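Long-range contact in SusD superfamily protein (Bacteroides vulgatus, PDB 3MYV), which probably binds polysaccharide at the outer membrane of the bacterium, as many members of the SusD family do: residues Phe63-Trp76 and Phe427-Phe439. Residues are numbered along the deposited sequence; the frame is centred on the assembly and turned at random.
Sequences FNHRPNSLNAGSLW and FYKCVLPIPEDQF
An irregular loop, 63-76, and the proline-containing 427-439, which leads into helix 438-441, pack lengthwise, mainly through apolar side chains, on the flank of the helical body of this SusD-family fold. The central grip is a CH-pi contact: CD2 of L432 sits over the middle of the H65 imidazole, 3.5 Å from its centroid, while A72 CB touches both methyls of that leucine. A histidine suits the place because its flat face takes the methyl while ND1 donates in the ring plane to L70 O at 2.7 Å, which fixes the ring's rotation. P433 lies against the backbone of R66 and the ring of P67; prolines offer compact surfaces without an N-H to satisfy. L70 spreads its methyls over P433 O and P435.

Further along, W76 receives P435 on one indole face, with P435 CD 3.7 Å from the centroid of the six-membered ring. With CG anti to the backbone N (chi1 174°), the indole reaches over P435 and brings CZ3 to within 3.7 Å of I434 CD1. Replacing W76 by an alanine would take the indole away, and P435 would probably lose its CH-pi partner and I434 CD1 its apolar neighbour, opening a gap between the loops.

Two hydrogen bonds flank the central packing. E436 N donates one to P67 O (2.9 Å), and a water bridges N68 ND2 and E436 OE1. On the F63 side K429 NZ donates the other to F63 O at 3.0 Å; the long, flexible lysine chain, bent at chi3 (-76°), can turn back along the F63 backbone to reach that carbonyl. The F63 ring meets F427 obliquely. F63, whose positive phi fits the C-prime residue of a Schellman motif, follows the end of helix 56-61.

Around the pair, F128 of helix 103-128 touches L70, L432 and W76, helix 36-43 covers L75 and L432, and F398 of helix 397-403 packs on F63.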
ATOM      1  N   PHE A  63      -3.240 -10.392 -14.994  1.00 14.41           N
ATOM      2  CA  PHE A  63      -1.764 -10.350 -15.192  1.00 15.11           C
ATOM      3  C   PHE A  63      -1.388 -10.101 -16.663  1.00 14.91           C
ATOM      4  O   PHE A  63      -0.440 -10.668 -17.178  1.00 16.58           O
ATOM      5  CB  PHE A  63      -1.061 -11.597 -14.630  1.00 14.08           C
ATOM      6  CG  PHE A  63      -1.102 -11.677 -13.115  1.00 13.14           C
ATOM      7  CD1 PHE A  63      -2.306 -11.926 -12.448  1.00 16.70           C
ATOM      8  CD2 PHE A  63       0.058 -11.484 -12.353  1.00 12.90           C
ATOM      9  CE1 PHE A  63      -2.365 -11.963 -11.022  1.00 15.94           C
ATOM     10  CE2 PHE A  63       0.029 -11.543 -10.931  1.00 14.07           C
ATOM     11  CZ  PHE A  63      -1.187 -11.773 -10.265  1.00 12.77           C
ATOM     12  N   ASN A  64      -2.131  -9.198 -17.303  1.00 14.83           N
ATOM     13  CA  ASN A  64      -1.922  -8.860 -18.708  1.00 14.91           C
ATOM     14  C   ASN A  64      -0.964  -7.667 -18.766  1.00 13.77           C
ATOM     15  O   ASN A  64      -1.400  -6.519 -18.771  1.00 16.00           O
ATOM     16  CB  ASN A  64      -3.264  -8.516 -19.373  1.00 13.15           C
ATOM     17  CG  ASN A  64      -3.106  -8.066 -20.805  1.00 21.92           C
ATOM     18  OD1 ASN A  64      -2.028  -8.176 -21.373  1.00 18.81           O
ATOM     19  ND2 ASN A  64      -4.166  -7.517 -21.382  1.00 22.67           N
ATOM     20  N   HIS A  65       0.330  -7.970 -18.748  1.00 13.14           N
ATOM     21  CA  HIS A  65       1.390  -6.961 -18.719  1.00 13.96           C
ATOM     22  C   HIS A  65       2.472  -7.339 -19.726  1.00 16.52           C
ATOM     23  O   HIS A  65       2.860  -8.500 -19.818  1.00 16.45           O
ATOM     24  CB  HIS A  65       2.047  -6.887 -17.344  1.00 13.96           C
ATOM     25  CG  HIS A  65       1.085  -6.801 -16.216  1.00 14.02           C
ATOM     26  ND1 HIS A  65       0.317  -5.682 -15.992  1.00 12.14           N
ATOM     27  CD2 HIS A  65       0.799  -7.669 -15.215  1.00 16.82           C
ATOM     28  CE1 HIS A  65      -0.442  -5.885 -14.927  1.00 18.95           C
ATOM     29  NE2 HIS A  65      -0.168  -7.082 -14.437  1.00 14.78           N
ATOM     30  N   ARG A  66       2.995  -6.354 -20.440  1.00 17.56           N
ATOM     31  CA  ARG A  66       4.134  -6.623 -21.320  1.00 19.93           C
ATOM     32  C   ARG A  66       5.101  -5.444 -21.420  1.00 19.45           C
ATOM     33  O   ARG A  66       4.751  -4.314 -21.073  1.00 14.82           O
ATOM     34  CB  ARG A  66       3.647  -7.065 -22.689  1.00 22.57           C
ATOM     35  CG  ARG A  66       2.731  -6.104 -23.346  1.00 24.71           C
ATOM     36  CD  ARG A  66       2.136  -6.693 -24.627  1.00 31.71           C
ATOM     37  NE  ARG A  66       1.928  -5.629 -25.599  1.00 33.37           N
ATOM     38  CZ  ARG A  66       0.828  -4.885 -25.702  1.00 40.03           C
ATOM     39  NH1 ARG A  66      -0.223  -5.093 -24.906  1.00 45.84           N
ATOM     40  NH2 ARG A  66       0.772  -3.933 -26.623  1.00 47.09           N
ATOM     41  N   PRO A  67       6.349  -5.718 -21.831  1.00 18.37           N
ATOM     42  CA  PRO A  67       7.351  -4.657 -21.805  1.00 18.82           C
ATOM     43  C   PRO A  67       6.968  -3.385 -22.587  1.00 17.39           C
ATOM     44  O   PRO A  67       7.290  -2.287 -22.139  1.00 20.24           O
ATOM     45  CB  PRO A  67       8.583  -5.347 -22.411  1.00 17.71           C
ATOM     46  CG  PRO A  67       8.413  -6.747 -22.032  1.00 18.92           C
ATOM     47  CD  PRO A  67       6.954  -7.020 -22.128  1.00 20.53           C
ATOM     48  N   ASN A  68       6.261  -3.518 -23.714  1.00 16.54           N
ATOM     49  CA  ASN A  68       5.831  -2.345 -24.485  1.00 19.48           C
ATOM     50  C   ASN A  68       4.493  -1.754 -24.053  1.00 19.52           C
ATOM     51  O   ASN A  68       4.051  -0.753 -24.623  1.00 17.54           O
ATOM     52  CB  ASN A  68       5.874  -2.605 -26.011  1.00 23.05           C
ATOM     53  CG  ASN A  68       4.787  -3.561 -26.506  1.00 30.57           C
ATOM     54  OD1 ASN A  68       3.890  -3.970 -25.761  1.00 33.40           O
ATOM     55  ND2 ASN A  68       4.856  -3.895 -27.793  1.00 33.61           N
ATOM     56  N   SER A  69       3.880  -2.337 -23.023  1.00 17.04           N
ATOM     57  CA  SER A  69       2.617  -1.830 -22.481  1.00 17.13           C
ATOM     58  C   SER A  69       2.428  -2.471 -21.105  1.00 17.25           C
ATOM     59  O   SER A  69       1.827  -3.545 -20.980  1.00 16.20           O
ATOM     60  CB  SER A  69       1.454  -2.177 -23.421  1.00 18.56           C
ATOM     61  OG  SER A  69       0.269  -1.490 -23.070  1.00 17.78           O
ATOM     62  N   LEU A  70       2.953  -1.821 -20.066  1.00 15.81           N
ATOM     63  CA  LEU A  70       2.908  -2.438 -18.725  1.00 13.99           C
ATOM     64  C   LEU A  70       1.470  -2.708 -18.280  1.00 14.67           C
ATOM     65  O   LEU A  70       1.245  -3.678 -17.588  1.00 14.30           O
ATOM     66  CB  LEU A  70       3.674  -1.656 -17.673  1.00 14.87           C
ATOM     67  CG  LEU A  70       5.141  -2.048 -17.452  1.00 17.20           C
ATOM     68  CD1 LEU A  70       6.001  -1.978 -18.742  1.00 16.88           C
ATOM     69  CD2 LEU A  70       5.748  -1.218 -16.334  1.00 16.59           C
ATOM     70  N   ASN A  71       0.507  -1.883 -18.691  1.00 13.04           N
ATOM     71  CA  ASN A  71      -0.890  -2.059 -18.286  1.00 12.78           C
ATOM     72  C   ASN A  71      -0.976  -2.094 -16.764  1.00 13.79           C
ATOM     73  O   ASN A  71      -1.659  -2.945 -16.175  1.00 15.44           O
ATOM     74  CB  ASN A  71      -1.519  -3.322 -18.894  1.00 15.10           C
ATOM     75  CG  ASN A  71      -1.450  -3.359 -20.426  1.00 14.99           C
ATOM     76  OD1 ASN A  71      -1.434  -2.329 -21.073  1.00 16.91           O
ATOM     77  ND2 ASN A  71      -1.451  -4.560 -20.999  1.00 16.78           N
ATOM     78  N   ALA A  72      -0.298  -1.135 -16.136  1.00 14.56           N
ATOM     79  CA  ALA A  72      -0.257  -1.033 -14.684  1.00 15.12           C
ATOM     80  C   ALA A  72      -0.168   0.428 -14.265  1.00 14.47           C
ATOM     81  O   ALA A  72       0.675   0.808 -13.458  1.00 15.39           O
ATOM     82  CB  ALA A  72       0.925  -1.868 -14.098  1.00 15.56           C
ATOM     83  N   GLY A  73      -1.053   1.249 -14.818  1.00 13.99           N
ATOM     84  CA  GLY A  73      -1.070   2.661 -14.489  1.00 14.50           C
ATOM     85  C   GLY A  73       0.261   3.323 -14.831  1.00 13.55           C
ATOM     86  O   GLY A  73       0.732   3.203 -15.952  1.00 14.31           O
ATOM     87  N   SER A  74       0.853   4.005 -13.853  1.00 12.59           N
ATOM     88  CA  SER A  74       2.201   4.614 -13.965  1.00 13.10           C
ATOM     89  C   SER A  74       3.165   4.110 -12.882  1.00 12.95           C
ATOM     90  O   SER A  74       4.014   4.866 -12.348  1.00 13.31           O
ATOM     91  CB  SER A  74       2.064   6.125 -13.852  1.00 13.06           C
ATOM     92  OG  SER A  74       1.291   6.600 -14.937  1.00 18.27           O
ATOM     93  N   LEU A  75       3.043   2.832 -12.563  1.00 14.41           N
ATOM     94  CA  LEU A  75       3.735   2.267 -11.393  1.00 12.52           C
ATOM     95  C   LEU A  75       5.250   2.203 -11.594  1.00 12.55           C
ATOM     96  O   LEU A  75       5.985   2.034 -10.631  1.00 13.30           O
ATOM     97  CB  LEU A  75       3.148   0.899 -11.017  1.00 14.38           C
ATOM     98  CG  LEU A  75       1.738   0.926 -10.388  1.00 14.08           C
ATOM     99  CD1 LEU A  75       1.218  -0.517  -9.968  1.00 12.15           C
ATOM    100  CD2 LEU A  75       1.720   1.892  -9.211  1.00 15.16           C
ATOM    101  N   TRP A  76       5.723   2.397 -12.826  1.00 14.09           N
ATOM    102  CA  TRP A  76       7.162   2.642 -13.034  1.00 15.82           C
ATOM    103  C   TRP A  76       7.440   4.127 -13.070  1.00 14.81           C
ATOM    104  O   TRP A  76       8.217   4.640 -12.266  1.00 14.65           O
ATOM    105  CB  TRP A  76       7.654   2.035 -14.354  1.00 16.37           C
ATOM    106  CG  TRP A  76       9.095   2.346 -14.735  1.00 13.57           C
ATOM    107  CD1 TRP A  76       9.540   3.444 -15.423  1.00 16.29           C
ATOM    108  CD2 TRP A  76      10.250   1.512 -14.540  1.00 20.44           C
ATOM    109  NE1 TRP A  76      10.895   3.364 -15.625  1.00 17.03           N
ATOM    110  CE2 TRP A  76      11.357   2.184 -15.116  1.00 13.85           C
ATOM    111  CE3 TRP A  76      10.462   0.288 -13.912  1.00 16.95           C
ATOM    112  CZ2 TRP A  76      12.667   1.649 -15.107  1.00 13.67           C
ATOM    113  CZ3 TRP A  76      11.765  -0.260 -13.908  1.00 20.45           C
ATOM    114  CH2 TRP A  76      12.848   0.430 -14.489  1.00 16.45           C
ATOM    115  N   PHE A 427       5.741 -17.611 -10.205  1.00 19.45           N
ATOM    116  CA  PHE A 427       5.036 -17.149 -11.403  1.00 19.67           C
ATOM    117  C   PHE A 427       5.728 -15.930 -11.979  1.00 15.69           C
ATOM    118  O   PHE A 427       5.912 -14.940 -11.280  1.00 18.67           O
ATOM    119  CB  PHE A 427       3.608 -16.766 -11.033  1.00 20.74           C
ATOM    120  CG  PHE A 427       2.745 -16.387 -12.200  1.00 19.66           C
ATOM    121  CD1 PHE A 427       2.786 -17.096 -13.394  1.00 21.50           C
ATOM    122  CD2 PHE A 427       1.812 -15.369 -12.068  1.00 15.89           C
ATOM    123  CE1 PHE A 427       1.952 -16.753 -14.451  1.00 25.17           C
ATOM    124  CE2 PHE A 427       0.984 -15.046 -13.094  1.00 22.06           C
ATOM    125  CZ  PHE A 427       1.045 -15.736 -14.291  1.00 16.93           C
ATOM    126  N   TYR A 428       6.102 -15.985 -13.257  1.00 16.32           N
ATOM    127  CA  TYR A 428       6.992 -14.957 -13.806  1.00 15.82           C
ATOM    128  C   TYR A 428       6.334 -13.588 -13.822  1.00 16.55           C
ATOM    129  O   TYR A 428       7.031 -12.560 -13.815  1.00 14.79           O
ATOM    130  CB  TYR A 428       7.550 -15.345 -15.178  1.00 17.36           C
ATOM    131  CG  TYR A 428       6.643 -15.125 -16.379  1.00 15.89           C
ATOM    132  CD1 TYR A 428       5.660 -16.045 -16.719  1.00 21.61           C
ATOM    133  CD2 TYR A 428       6.806 -14.025 -17.195  1.00 22.35           C
ATOM    134  CE1 TYR A 428       4.850 -15.860 -17.822  1.00 21.87           C
ATOM    135  CE2 TYR A 428       6.020 -13.829 -18.301  1.00 17.47           C
ATOM    136  CZ  TYR A 428       5.032 -14.749 -18.613  1.00 20.02           C
ATOM    137  OH  TYR A 428       4.231 -14.545 -19.710  1.00 22.16           O
ATOM    138  N   LYS A 429       4.999 -13.569 -13.807  1.00 14.18           N
ATOM    139  CA  LYS A 429       4.281 -12.296 -13.825  1.00 15.02           C
ATOM    140  C   LYS A 429       3.904 -11.815 -12.431  1.00 15.22           C
ATOM    141  O   LYS A 429       3.115 -10.876 -12.309  1.00 15.94           O
ATOM    142  CB  LYS A 429       3.082 -12.363 -14.772  1.00 13.17           C
ATOM    143  CG  LYS A 429       3.537 -12.597 -16.211  1.00 16.14           C
ATOM    144  CD  LYS A 429       2.479 -12.319 -17.222  1.00 22.38           C
ATOM    145  CE  LYS A 429       1.431 -13.423 -17.282  1.00 23.94           C
ATOM    146  NZ  LYS A 429       0.556 -13.231 -18.468  1.00 20.26           N
ATOM    147  N   CYS A 430       4.485 -12.422 -11.383  1.00 14.94           N
ATOM    148  CA  CYS A 430       4.354 -11.855 -10.029  1.00 14.74           C
ATOM    149  C   CYS A 430       5.166 -10.579  -9.842  1.00 14.75           C
ATOM    150  O   CYS A 430       5.067  -9.915  -8.799  1.00 13.91           O
ATOM    151  CB  CYS A 430       4.673 -12.876  -8.917  1.00 13.98           C
ATOM    152  SG  CYS A 430       6.470 -13.160  -8.608  1.00 15.33           S
ATOM    153  N   VAL A 431       5.945 -10.226 -10.865  1.00 13.99           N
ATOM    154  CA  VAL A 431       6.529  -8.907 -11.029  1.00 14.49           C
ATOM    155  C   VAL A 431       6.133  -8.343 -12.381  1.00 15.16           C
ATOM    156  O   VAL A 431       5.836  -9.098 -13.319  1.00 16.07           O
ATOM    157  CB  VAL A 431       8.075  -8.927 -10.929  1.00 13.66           C
ATOM    158  CG1 VAL A 431       8.511  -9.291  -9.494  1.00 11.85           C
ATOM    159  CG2 VAL A 431       8.694  -9.896 -11.957  1.00 10.88           C
ATOM    160  N   LEU A 432       6.107  -7.016 -12.462  1.00 14.70           N
ATOM    161  CA  LEU A 432       5.893  -6.329 -13.742  1.00 13.86           C
ATOM    162  C   LEU A 432       7.142  -6.378 -14.590  1.00 14.39           C
ATOM    163  O   LEU A 432       8.263  -6.526 -14.059  1.00 14.86           O
ATOM    164  CB  LEU A 432       5.527  -4.867 -13.518  1.00 14.60           C
ATOM    165  CG  LEU A 432       4.150  -4.590 -12.934  1.00 13.67           C
ATOM    166  CD1 LEU A 432       4.089  -3.143 -12.510  1.00 11.06           C
ATOM    167  CD2 LEU A 432       2.977  -4.940 -13.884  1.00 11.33           C
ATOM    168  N   PRO A 433       6.972  -6.283 -15.924  1.00 15.57           N
ATOM    169  CA  PRO A 433       8.175  -6.191 -16.742  1.00 14.04           C
ATOM    170  C   PRO A 433       8.796  -4.779 -16.715  1.00 13.70           C
ATOM    171  O   PRO A 433       8.103  -3.772 -16.488  1.00 14.22           O
ATOM    172  CB  PRO A 433       7.661  -6.527 -18.132  1.00 15.82           C
ATOM    173  CG  PRO A 433       6.264  -5.921 -18.133  1.00 14.77           C
ATOM    174  CD  PRO A 433       5.746  -6.186 -16.737  1.00 15.96           C
ATOM    175  N   ILE A 434      10.106  -4.734 -16.921  1.00 14.14           N
ATOM    176  CA  ILE A 434      10.827  -3.497 -17.154  1.00 13.80           C
ATOM    177  C   ILE A 434      10.305  -2.906 -18.486  1.00 13.74           C
ATOM    178  O   ILE A 434      10.238  -3.636 -19.490  1.00 15.45           O
ATOM    179  CB  ILE A 434      12.375  -3.745 -17.229  1.00 14.49           C
ATOM    180  CG1 ILE A 434      12.923  -4.449 -15.966  1.00 16.16           C
ATOM    181  CG2 ILE A 434      13.114  -2.417 -17.497  1.00 12.17           C
ATOM    182  CD1 ILE A 434      12.696  -3.729 -14.649  1.00 15.54           C
ATOM    183  N   PRO A 435       9.922  -1.619 -18.501  1.00 13.33           N
ATOM    184  CA  PRO A 435       9.430  -1.005 -19.745  1.00 14.96           C
ATOM    185  C   PRO A 435      10.462  -1.066 -20.857  1.00 16.29           C
ATOM    186  O   PRO A 435      11.649  -0.793 -20.626  1.00 14.55           O
ATOM    187  CB  PRO A 435       9.162   0.454 -19.356  1.00 12.16           C
ATOM    188  CG  PRO A 435       8.983   0.410 -17.869  1.00 14.28           C
ATOM    189  CD  PRO A 435       9.828  -0.689 -17.361  1.00 15.95           C
ATOM    190  N   GLU A 436       9.995  -1.384 -22.053  1.00 14.38           N
ATOM    191  CA  GLU A 436      10.857  -1.596 -23.210  1.00 15.73           C
ATOM    192  C   GLU A 436      11.787  -0.388 -23.453  1.00 15.87           C
ATOM    193  O   GLU A 436      12.967  -0.557 -23.797  1.00 14.50           O
ATOM    194  CB  GLU A 436       9.996  -1.862 -24.442  1.00 18.21           C
ATOM    195  CG  GLU A 436      10.770  -2.112 -25.729  1.00 25.61           C
ATOM    196  CD  GLU A 436       9.861  -2.402 -26.923  1.00 33.32           C
ATOM    197  OE1 GLU A 436       9.189  -1.469 -27.421  1.00 37.75           O
ATOM    198  OE2 GLU A 436       9.846  -3.561 -27.380  1.00 39.96           O
ATOM    199  N   ASP A 437      11.270   0.823 -23.244  1.00 14.92           N
ATOM    200  CA  ASP A 437      12.077   2.011 -23.535  1.00 20.13           C
ATOM    201  C   ASP A 437      13.303   2.203 -22.659  1.00 20.15           C
ATOM    202  O   ASP A 437      14.209   2.952 -23.046  1.00 17.19           O
ATOM    203  CB  ASP A 437      11.241   3.294 -23.637  1.00 19.96           C
ATOM    204  CG  ASP A 437      10.607   3.701 -22.350  1.00 28.52           C
ATOM    205  OD1 ASP A 437      10.692   2.965 -21.337  1.00 24.11           O
ATOM    206  OD2 ASP A 437       9.988   4.791 -22.370  1.00 36.69           O
ATOM    207  N   GLN A 438      13.372   1.507 -21.509  1.00 17.70           N
ATOM    208  CA  GLN A 438      14.624   1.475 -20.750  1.00 16.35           C
ATOM    209  C   GLN A 438      15.804   0.894 -21.537  1.00 14.85           C
ATOM    210  O   GLN A 438      16.940   1.277 -21.281  1.00 15.54           O
ATOM    211  CB  GLN A 438      14.453   0.700 -19.425  1.00 15.69           C
ATOM    212  CG  GLN A 438      13.347   1.268 -18.569  1.00 19.40           C
ATOM    213  CD  GLN A 438      13.359   2.794 -18.464  1.00 25.14           C
ATOM    214  OE1 GLN A 438      12.509   3.501 -19.067  1.00 30.18           O
ATOM    215  NE2 GLN A 438      14.314   3.310 -17.706  1.00 15.76           N
ATOM    216  N   PHE A 439      15.557   0.018 -22.501  1.00 14.37           N
ATOM    217  CA  PHE A 439      16.645  -0.620 -23.263  1.00 15.76           C
ATOM    218  C   PHE A 439      17.273   0.264 -24.349  1.00 15.43           C
ATOM    219  O   PHE A 439      18.296  -0.104 -24.934  1.00 14.63           O
ATOM    220  CB  PHE A 439      16.194  -2.001 -23.793  1.00 16.55           C
ATOM    221  CG  PHE A 439      15.645  -2.874 -22.703  1.00 20.99           C
ATOM    222  CD1 PHE A 439      16.474  -3.340 -21.694  1.00 18.24           C
ATOM    223  CD2 PHE A 439      14.297  -3.170 -22.637  1.00 27.11           C
ATOM    224  CE1 PHE A 439      15.971  -4.120 -20.660  1.00 19.90           C
ATOM    225  CE2 PHE A 439      13.788  -3.959 -21.604  1.00 24.40           C
ATOM    226  CZ  PHE A 439      14.616  -4.412 -20.608  1.00 18.86           C
TER
HETATM  227  O   HOH W   1       7.469  -2.784 -29.110  1.00 35.75           O